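Local coordinates for protein beta-N-acetylglucosaminidase (Thermotoga maritima, PDB 3WO8) that probably hydrolyses terminal non-reducing N-acetyl-D-hexosamine residues from N-acetyl-beta-D-hexosaminides, as a TIM-barrel glycosidase of family 3, at residues B[112-116]-B[117-121]; B[238-242]-B[243-247]; B[317-320]-B[321-325]. One frame throughout, in Å; residues are numbered along the deposited sequence.

Contact 1: residues B[112-116]-B[117-121]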
loop_
_atom_site.group_PDB
_atom_site.type_symbol
_atom_site.label_atom_id
_atom_site.label_comp_id
_atom_site.label_asym_id
_atom_site.label_seq_id
_atom_site.Cartn_x
_atom_site.Cartn_y
_atom_site.Cartn_z
ATOM N N LYS B 112 0.547 -12.660 -1.572
ATOM C CA LYS B 112 1.430 -12.649 -0.428
ATOM C C LYS B 112 1.148 -11.378 0.398
ATOM O O LYS B 112 1.070 -11.398 1.616
ATOM C CB LYS B 112 2.896 -12.776 -0.884
ATOM C CG LYS B 112 3.875 -13.074 0.243
ATOM C CD LYS B 112 3.856 -14.542 0.708
ATOM C CE LYS B 112 4.715 -14.812 1.952
ATOM N NZ LYS B 112 4.310 -13.977 3.123
ATOM N N ILE B 113 0.901 -10.273 -0.278
ATOM C CA ILE B 113 0.501 -9.070 0.432
ATOM C C ILE B 113 -0.881 -9.170 1.128
ATOM O O ILE B 113 -1.065 -8.730 2.255
ATOM C CB ILE B 113 0.590 -7.860 -0.513
ATOM C CG1 ILE B 113 2.084 -7.618 -0.853
ATOM C CG2 ILE B 113 0.004 -6.628 0.163
ATOM C CD1 ILE B 113 2.278 -6.626 -1.988
ATOM N N MET B 114 -1.856 -9.743 0.457
ATOM C CA MET B 114 -3.154 -9.884 1.078
ATOM C C MET B 114 -2.975 -10.639 2.370
ATOM O O MET B 114 -3.546 -10.312 3.417
ATOM C CB MET B 114 -4.099 -10.632 0.139
ATOM C CG MET B 114 -4.741 -9.741 -0.902
ATOM S SD MET B 114 -5.286 -10.729 -2.292
ATOM C CE MET B 114 -5.516 -9.509 -3.584
ATOM N N GLU B 115 -2.106 -11.633 2.300
ATOM C CA GLU B 115 -1.898 -12.504 3.416
ATOM C C GLU B 115 -1.329 -11.815 4.641
ATOM O O GLU B 115 -1.754 -12.063 5.784
ATOM C CB GLU B 115 -0.972 -13.602 3.000
ATOM C CG GLU B 115 -1.110 -14.802 3.893
ATOM C CD GLU B 115 0.196 -15.198 4.444
ATOM O OE1 GLU B 115 0.630 -14.507 5.396
ATOM O OE2 GLU B 115 0.763 -16.161 3.886
ATOM N N ILE B 116 -0.337 -10.965 4.384
ATOM C CA ILE B 116 0.322 -10.202 5.420
ATOM C C ILE B 116 -0.684 -9.265 6.072
ATOM O O ILE B 116 -0.649 -9.034 7.285
ATOM C CB ILE B 116 1.503 -9.436 4.825
ATOM C CG1 ILE B 116 2.647 -10.407 4.609
ATOM C CG2 ILE B 116 1.972 -8.337 5.757
ATOM C CD1 ILE B 116 3.770 -9.898 3.727
ATOM N N VAL B 117 -1.580 -8.749 5.247
ATOM C CA VAL B 117 -2.554 -7.770 5.677
ATOM C C VAL B 117 -3.610 -8.473 6.521
ATOM O O VAL B 117 -4.144 -7.909 7.469
ATOM C CB VAL B 117 -3.227 -7.162 4.442
ATOM C CG1 VAL B 117 -4.371 -6.279 4.837
ATOM C CG2 VAL B 117 -2.255 -6.351 3.614
ATOM N N GLY B 118 -3.936 -9.701 6.133
ATOM C CA GLY B 118 -4.825 -10.527 6.911
ATOM C C GLY B 118 -5.977 -11.100 6.125
ATOM O O GLY B 118 -6.837 -11.735 6.679
ATOM N N LEU B 119 -6.030 -10.815 4.845
ATOM C CA LEU B 119 -6.972 -11.448 3.982
ATOM C C LEU B 119 -6.529 -12.888 3.722
ATOM O O LEU B 119 -5.330 -13.188 3.620
ATOM C CB LEU B 119 -7.029 -10.727 2.640
ATOM C CG LEU B 119 -7.664 -9.350 2.482
ATOM C CD1 LEU B 119 -8.822 -9.143 3.447
ATOM C CD2 LEU B 119 -6.609 -8.272 2.637
ATOM N N ASN B 120 -7.501 -13.783 3.592
ATOM C CA ASN B 120 -7.201 -15.171 3.266
ATOM C C ASN B 120 -7.995 -15.678 2.061
ATOM O O ASN B 120 -8.010 -16.849 1.783
ATOM C CB ASN B 120 -7.398 -16.019 4.506
ATOM C CG ASN B 120 -8.851 -16.080 4.959
ATOM O OD1 ASN B 120 -9.767 -15.557 4.309
ATOM N ND2 ASN B 120 -9.070 -16.722 6.072
ATOM N N MET B 121 -8.604 -14.764 1.315
ATOM C CA MET B 121 -9.363 -15.089 0.144
ATOM C C MET B 121 -9.436 -13.843 -0.698
ATOM O O MET B 121 -9.308 -12.731 -0.147
ATOM C CB MET B 121 -10.777 -15.463 0.567
ATOM C CG MET B 121 -11.762 -15.728 -0.587
ATOM S SD MET B 121 -13.330 -16.508 -0.080
ATOM C CE MET B 121 -12.679 -17.885 0.805
#

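Contact 2: residues B[238-242]-B[243-247]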
loop_
_atom_site.group_PDB
_atom_site.type_symbol
_atom_site.label_atom_id
_atom_site.label_comp_id
_atom_site.label_asym_id
_atom_site.label_seq_id
_atom_site.Cartn_x
_atom_site.Cartn_y
_atom_site.Cartn_z
ATOM N N ILE B 238 -27.569 -26.007 -13.085
ATOM C CA ILE B 238 -26.231 -25.446 -13.347
ATOM C C ILE B 238 -25.301 -25.767 -12.173
ATOM O O ILE B 238 -24.284 -26.402 -12.322
ATOM C CB ILE B 238 -26.306 -23.942 -13.661
ATOM C CG1 ILE B 238 -27.007 -23.740 -15.003
ATOM C CG2 ILE B 238 -24.922 -23.313 -13.758
ATOM C CD1 ILE B 238 -27.402 -22.317 -15.289
ATOM N N ILE B 239 -25.676 -25.388 -10.977
ATOM C CA ILE B 239 -24.813 -25.666 -9.834
ATOM C C ILE B 239 -24.617 -27.184 -9.560
ATOM O O ILE B 239 -23.494 -27.630 -9.373
ATOM C CB ILE B 239 -25.327 -24.952 -8.567
ATOM C CG1 ILE B 239 -25.287 -23.427 -8.787
ATOM C CG2 ILE B 239 -24.521 -25.385 -7.350
ATOM C CD1 ILE B 239 -25.662 -22.597 -7.570
ATOM N N THR B 240 -25.689 -27.978 -9.513
ATOM C CA THR B 240 -25.513 -29.429 -9.386
ATOM C C THR B 240 -25.178 -30.148 -10.709
ATOM O O THR B 240 -24.210 -30.899 -10.789
ATOM C CB THR B 240 -26.706 -30.101 -8.743
ATOM O OG1 THR B 240 -26.708 -29.766 -7.360
ATOM C CG2 THR B 240 -26.567 -31.618 -8.866
ATOM N N ASP B 241 -25.951 -29.925 -11.753
ATOM C CA ASP B 241 -25.776 -30.763 -12.942
ATOM C C ASP B 241 -24.531 -30.410 -13.738
ATOM O O ASP B 241 -23.685 -31.271 -13.945
ATOM C CB ASP B 241 -27.066 -30.836 -13.804
ATOM C CG ASP B 241 -28.284 -31.427 -13.008
ATOM O OD1 ASP B 241 -28.121 -32.128 -11.978
ATOM O OD2 ASP B 241 -29.424 -31.152 -13.402
ATOM N N VAL B 242 -24.385 -29.161 -14.160
ATOM C CA VAL B 242 -23.161 -28.771 -14.899
ATOM C C VAL B 242 -21.872 -28.644 -14.041
ATOM O O VAL B 242 -20.771 -28.900 -14.549
ATOM C CB VAL B 242 -23.358 -27.492 -15.720
ATOM C CG1 VAL B 242 -23.406 -26.297 -14.806
ATOM C CG2 VAL B 242 -22.232 -27.295 -16.720
ATOM N N LEU B 243 -21.980 -28.259 -12.766
ATOM C CA LEU B 243 -20.757 -27.946 -11.995
ATOM C C LEU B 243 -20.339 -29.070 -11.079
ATOM O O LEU B 243 -19.212 -29.572 -11.178
ATOM C CB LEU B 243 -20.865 -26.613 -11.209
ATOM C CG LEU B 243 -19.691 -26.199 -10.280
ATOM C CD1 LEU B 243 -18.396 -26.008 -11.050
ATOM C CD2 LEU B 243 -19.975 -24.950 -9.480
ATOM N N ARG B 244 -21.227 -29.451 -10.173
ATOM C CA ARG B 244 -20.898 -30.503 -9.203
ATOM C C ARG B 244 -20.744 -31.920 -9.768
ATOM O O ARG B 244 -19.979 -32.722 -9.201
ATOM C CB ARG B 244 -21.936 -30.575 -8.131
ATOM C CG ARG B 244 -22.067 -29.280 -7.390
ATOM C CD ARG B 244 -21.484 -29.414 -6.029
ATOM N NE ARG B 244 -21.723 -28.201 -5.259
ATOM C CZ ARG B 244 -20.798 -27.526 -4.599
ATOM N NH1 ARG B 244 -19.547 -27.920 -4.618
ATOM N NH2 ARG B 244 -21.140 -26.450 -3.912
ATOM N N GLU B 245 -21.466 -32.218 -10.855
ATOM C CA GLU B 245 -21.459 -33.556 -11.487
ATOM C C GLU B 245 -20.639 -33.564 -12.749
ATOM O O GLU B 245 -19.631 -34.270 -12.838
ATOM C CB GLU B 245 -22.884 -34.075 -11.790
ATOM C CG GLU B 245 -23.750 -34.173 -10.539
ATOM C CD GLU B 245 -25.159 -34.702 -10.760
ATOM O OE1 GLU B 245 -25.753 -34.535 -11.850
ATOM O OE2 GLU B 245 -25.695 -35.271 -9.793
ATOM N N LYS B 246 -21.062 -32.802 -13.743
ATOM C CA LYS B 246 -20.384 -32.867 -15.017
ATOM C C LYS B 246 -18.900 -32.488 -14.871
ATOM O O LYS B 246 -18.039 -33.198 -15.365
ATOM C CB LYS B 246 -21.076 -32.000 -16.052
ATOM C CG LYS B 246 -20.650 -32.331 -17.455
ATOM C CD LYS B 246 -21.327 -31.411 -18.448
ATOM C CE LYS B 246 -21.227 -31.928 -19.875
ATOM N NZ LYS B 246 -19.853 -32.429 -20.209
ATOM N N ILE B 247 -18.606 -31.395 -14.173
ATOM C CA ILE B 247 -17.216 -30.921 -14.040
ATOM C C ILE B 247 -16.471 -31.681 -12.968
ATOM O O ILE B 247 -15.306 -32.040 -13.153
ATOM C CB ILE B 247 -17.143 -29.421 -13.696
ATOM C CG1 ILE B 247 -17.261 -28.594 -14.971
ATOM C CG2 ILE B 247 -15.822 -29.093 -12.999
ATOM C CD1 ILE B 247 -17.720 -27.172 -14.732
#

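Contact 3: residues B[317-320]-B[321-325]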
loop_
_atom_site.group_PDB
_atom_site.type_symbol
_atom_site.label_atom_id
_atom_site.label_comp_id
_atom_site.label_asym_id
_atom_site.label_seq_id
_atom_site.Cartn_x
_atom_site.Cartn_y
_atom_site.Cartn_z
ATOM N N ILE B 317 -22.129 -26.774 5.316
ATOM C CA ILE B 317 -21.373 -26.425 6.518
ATOM C C ILE B 317 -20.015 -27.126 6.569
ATOM O O ILE B 317 -19.043 -26.576 7.067
ATOM C CB ILE B 317 -22.168 -26.659 7.802
ATOM C CG1 ILE B 317 -23.285 -25.620 7.905
ATOM C CG2 ILE B 317 -21.269 -26.512 9.014
ATOM C CD1 ILE B 317 -24.387 -25.988 8.869
ATOM N N ARG B 318 -19.951 -28.325 6.029
ATOM C CA ARG B 318 -18.726 -29.093 6.069
ATOM C C ARG B 318 -17.743 -28.578 5.023
ATOM O O ARG B 318 -16.585 -28.340 5.344
ATOM C CB ARG B 318 -19.016 -30.591 5.872
ATOM C CG ARG B 318 -18.256 -31.507 6.831
ATOM C CD ARG B 318 -18.861 -32.910 6.878
ATOM N NE ARG B 318 -20.206 -32.931 7.482
ATOM C CZ ARG B 318 -21.362 -33.181 6.844
ATOM N NH1 ARG B 318 -21.415 -33.450 5.531
ATOM N NH2 ARG B 318 -22.499 -33.158 7.543
ATOM N N THR B 319 -18.204 -28.395 3.790
ATOM C CA THR B 319 -17.385 -27.793 2.717
ATOM C C THR B 319 -16.726 -26.462 3.149
ATOM O O THR B 319 -15.549 -26.207 2.914
ATOM C CB THR B 319 -18.242 -27.542 1.464
ATOM O OG1 THR B 319 -18.819 -28.773 1.027
ATOM C CG2 THR B 319 -17.412 -26.992 0.327
ATOM N N VAL B 320 -17.517 -25.626 3.793
ATOM C CA VAL B 320 -17.034 -24.370 4.340
ATOM C C VAL B 320 -15.983 -24.603 5.418
ATOM O O VAL B 320 -14.975 -23.917 5.434
ATOM C CB VAL B 320 -18.203 -23.487 4.843
ATOM C CG1 VAL B 320 -17.707 -22.342 5.712
ATOM C CG2 VAL B 320 -18.938 -22.909 3.649
ATOM N N GLU B 321 -16.191 -25.572 6.294
ATOM C CA GLU B 321 -15.202 -25.831 7.350
ATOM C C GLU B 321 -13.890 -26.431 6.833
ATOM O O GLU B 321 -12.831 -26.250 7.445
ATOM C CB GLU B 321 -15.801 -26.704 8.428
ATOM C CG GLU B 321 -16.860 -25.960 9.228
ATOM C CD GLU B 321 -17.615 -26.865 10.175
ATOM O OE1 GLU B 321 -17.769 -28.050 9.826
ATOM O OE2 GLU B 321 -18.038 -26.392 11.256
ATOM N N LYS B 322 -13.994 -27.123 5.706
ATOM C CA LYS B 322 -12.870 -27.682 5.012
ATOM C C LYS B 322 -11.969 -26.552 4.523
ATOM O O LYS B 322 -10.756 -26.563 4.697
ATOM C CB LYS B 322 -13.366 -28.515 3.808
ATOM C CG LYS B 322 -12.285 -29.391 3.176
ATOM C CD LYS B 322 -12.861 -30.403 2.180
ATOM C CE LYS B 322 -12.730 -29.982 0.711
ATOM N NZ LYS B 322 -11.770 -30.822 -0.058
ATOM N N TYR B 323 -12.589 -25.572 3.883
ATOM C CA TYR B 323 -11.855 -24.468 3.307
ATOM C C TYR B 323 -11.225 -23.638 4.414
ATOM O O TYR B 323 -10.051 -23.302 4.373
ATOM C CB TYR B 323 -12.794 -23.647 2.475
ATOM C CG TYR B 323 -12.851 -24.149 1.077
ATOM C CD1 TYR B 323 -13.473 -25.326 0.756
ATOM C CD2 TYR B 323 -12.272 -23.431 0.059
ATOM C CE1 TYR B 323 -13.533 -25.772 -0.557
ATOM C CE2 TYR B 323 -12.320 -23.871 -1.247
ATOM C CZ TYR B 323 -12.944 -25.048 -1.547
ATOM O OH TYR B 323 -12.950 -25.434 -2.863
ATOM N N LEU B 324 -12.035 -23.365 5.413
ATOM C CA LEU B 324 -11.609 -22.693 6.586
ATOM C C LEU B 324 -10.411 -23.393 7.208
ATOM O O LEU B 324 -9.439 -22.736 7.619
ATOM C CB LEU B 324 -12.767 -22.657 7.572
ATOM C CG LEU B 324 -12.944 -21.377 8.362
ATOM C CD1 LEU B 324 -12.887 -20.142 7.492
ATOM C CD2 LEU B 324 -14.269 -21.435 9.106
ATOM N N ALA B 325 -10.466 -24.721 7.275
ATOM C CA ALA B 325 -9.378 -25.492 7.883
ATOM C C ALA B 325 -8.068 -25.448 7.103
ATOM O O ALA B 325 -7.032 -25.680 7.688
ATOM C CB ALA B 325 -9.788 -26.929 8.106
#

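Contact 1: residues B[112-116]-B[117-121]
Met114 O takes two backbone donors as the helix of residues 100-117 comes to its end: Gly118 N at 2.8 Å, lying in the carbonyl plane, and Leu119 N at 2.9 Å, which stands above that plane and makes a more bent bond (133° at the hydrogen). One residue earlier, the bond from Val117 N to Ile113 O (3.0 Å) is still an ordinary helical one. The bond from Leu119 back to Met114, with Gly118 at positive phi (128°), is the mark of a Schellman motif, and Gly118 is its C-prime residue; a CB there would be pressed against the preceding carbonyl oxygen. The chain then leads into strand 121-122 of the barrel. Across the turn, CB of Met114 meets CB of Leu119 at 3.9 Å, while CD2 of Leu119 reaches back over Met114 O. Val117 has CG1 anti to the backbone N (chi1 172°), which puts CG2 beside that N and against Ile113 O, 4.1 Å from Ile113 CG2. A CA-H...O contact from Glu115 CA to Leu119 O (3.5 Å) adds to the turn. Beyond it, Ile113 packs on Ile116 of the second subunit, and Leu119 rests on Ile71 and Met60.

Contact 2: residues B[238-242]-B[243-247]
Arg244 N bonds to Ile239 O, five residues back, and this i to i+5 spacing recurs along the helix of residues 236-247, an outer helix of the TIM-barrel domain that here winds in wide pi-type turns. Among the backbone bonds, the one from Arg244 N to Ile239 O (3.0 Å) and the one from Lys246 N to Asp241 O (3.0 Å, 160° at the hydrogen) are well formed. Those from Glu245 N to Thr240 O and from Ile247 N to Val242 O are weak.

The contact between like charges is probably unfavourable. Asp241 and Glu245 run side by side in the same direction, with OD1 of Asp241 3.4 Å from OE1 of Glu245 and the carboxylate planes 25° apart; the closeness of two acceptors is probably eased by solvent and might raise the pKa of one. Thr240 meets the same glutamate through carbon, its CG2 being 3.9 Å from Glu245 OE2, while its OG1 bonds to Ala279 O; Lys246, for its part, makes a cation-pi contact with Trp198.

The apolar side chains face the barrel: Ile238, Val242, Leu243 and Ile247 all touch Phe173 of strand 167-173, and Trp198 covers Val242 and Ile247.

Arg244 is bent at its second torsion (chi2 -107°), and its guanidinium reaches Asn282, Gly280 and Gly251. Near the root of that side chain, CB of Arg244 lies 3.5 Å from Thr240 O.

Contact 3: residues B[317-320]-B[321-325]
The helix of residues 310-326, of the TIM-barrel domain, carries this contact between Ile317 and Glu321, Thr319 and Tyr323, each pair one turn apart. Its i to i+4 bonds are regular: Lys322 N meets Arg318 O nearly head-on at 2.9 Å, and the bond from Leu324 N to Val320 O (3.0 Å) is nearly straight at the hydrogen, 169°. Glu321 stands with CG beside its own backbone N (chi1 -70°) and its chain extended, which carries the carboxylate back along Ile317. There the two side chains run alongside each other, CD of Glu321 3.9 Å from CG2 of Ile317, and CG of Glu321 rests 3.1 Å from Ile317 O. With an alanine here, the CG2 methyl of Ile317 would probably lose the carboxylate that lies alongside it, and be left more open along this flank. On another flank of the same helix, Thr319 O lies at the ring edge of Tyr323, close to the ring plane, 3.1 Å from CD1, and Thr319 CG2 lies 4.2 Å from CE1. The same carbonyl oxygen accepts Tyr323 N at 3.2 Å. Tyr323 OH bonds to Val215 O, just ahead of barrel strand 216-219, which anchors the ring at its far end, while Thr319 OG1 turns back to Arg315 O. Val320 packs on Lys18 and Leu252.

How the contacts relate
All three contacts are local, within the TIM-barrel domain, and they follow one another along the chain. Contacts 2 and 3 each stay within one helix (236-247 and 310-326), whereas contact 1 joins helix 100-117 to strand 121-122. Contact 1 is the most buried and lies nearest the chain's centre (about 11 Å between centres); it is largely backbone capping and aliphatic packing, and it alone touches the second subunit. Contacts 2 and 3 lie on partly buried helices, with apolar residues inward and carboxylates nearer solvent. The hydrogen bonding differs too, i to i+5 in 238-247 and i to i+4 in 317-325. Contact 3 approaches both others, nearest atoms about 5 Å away in each case, without touching either.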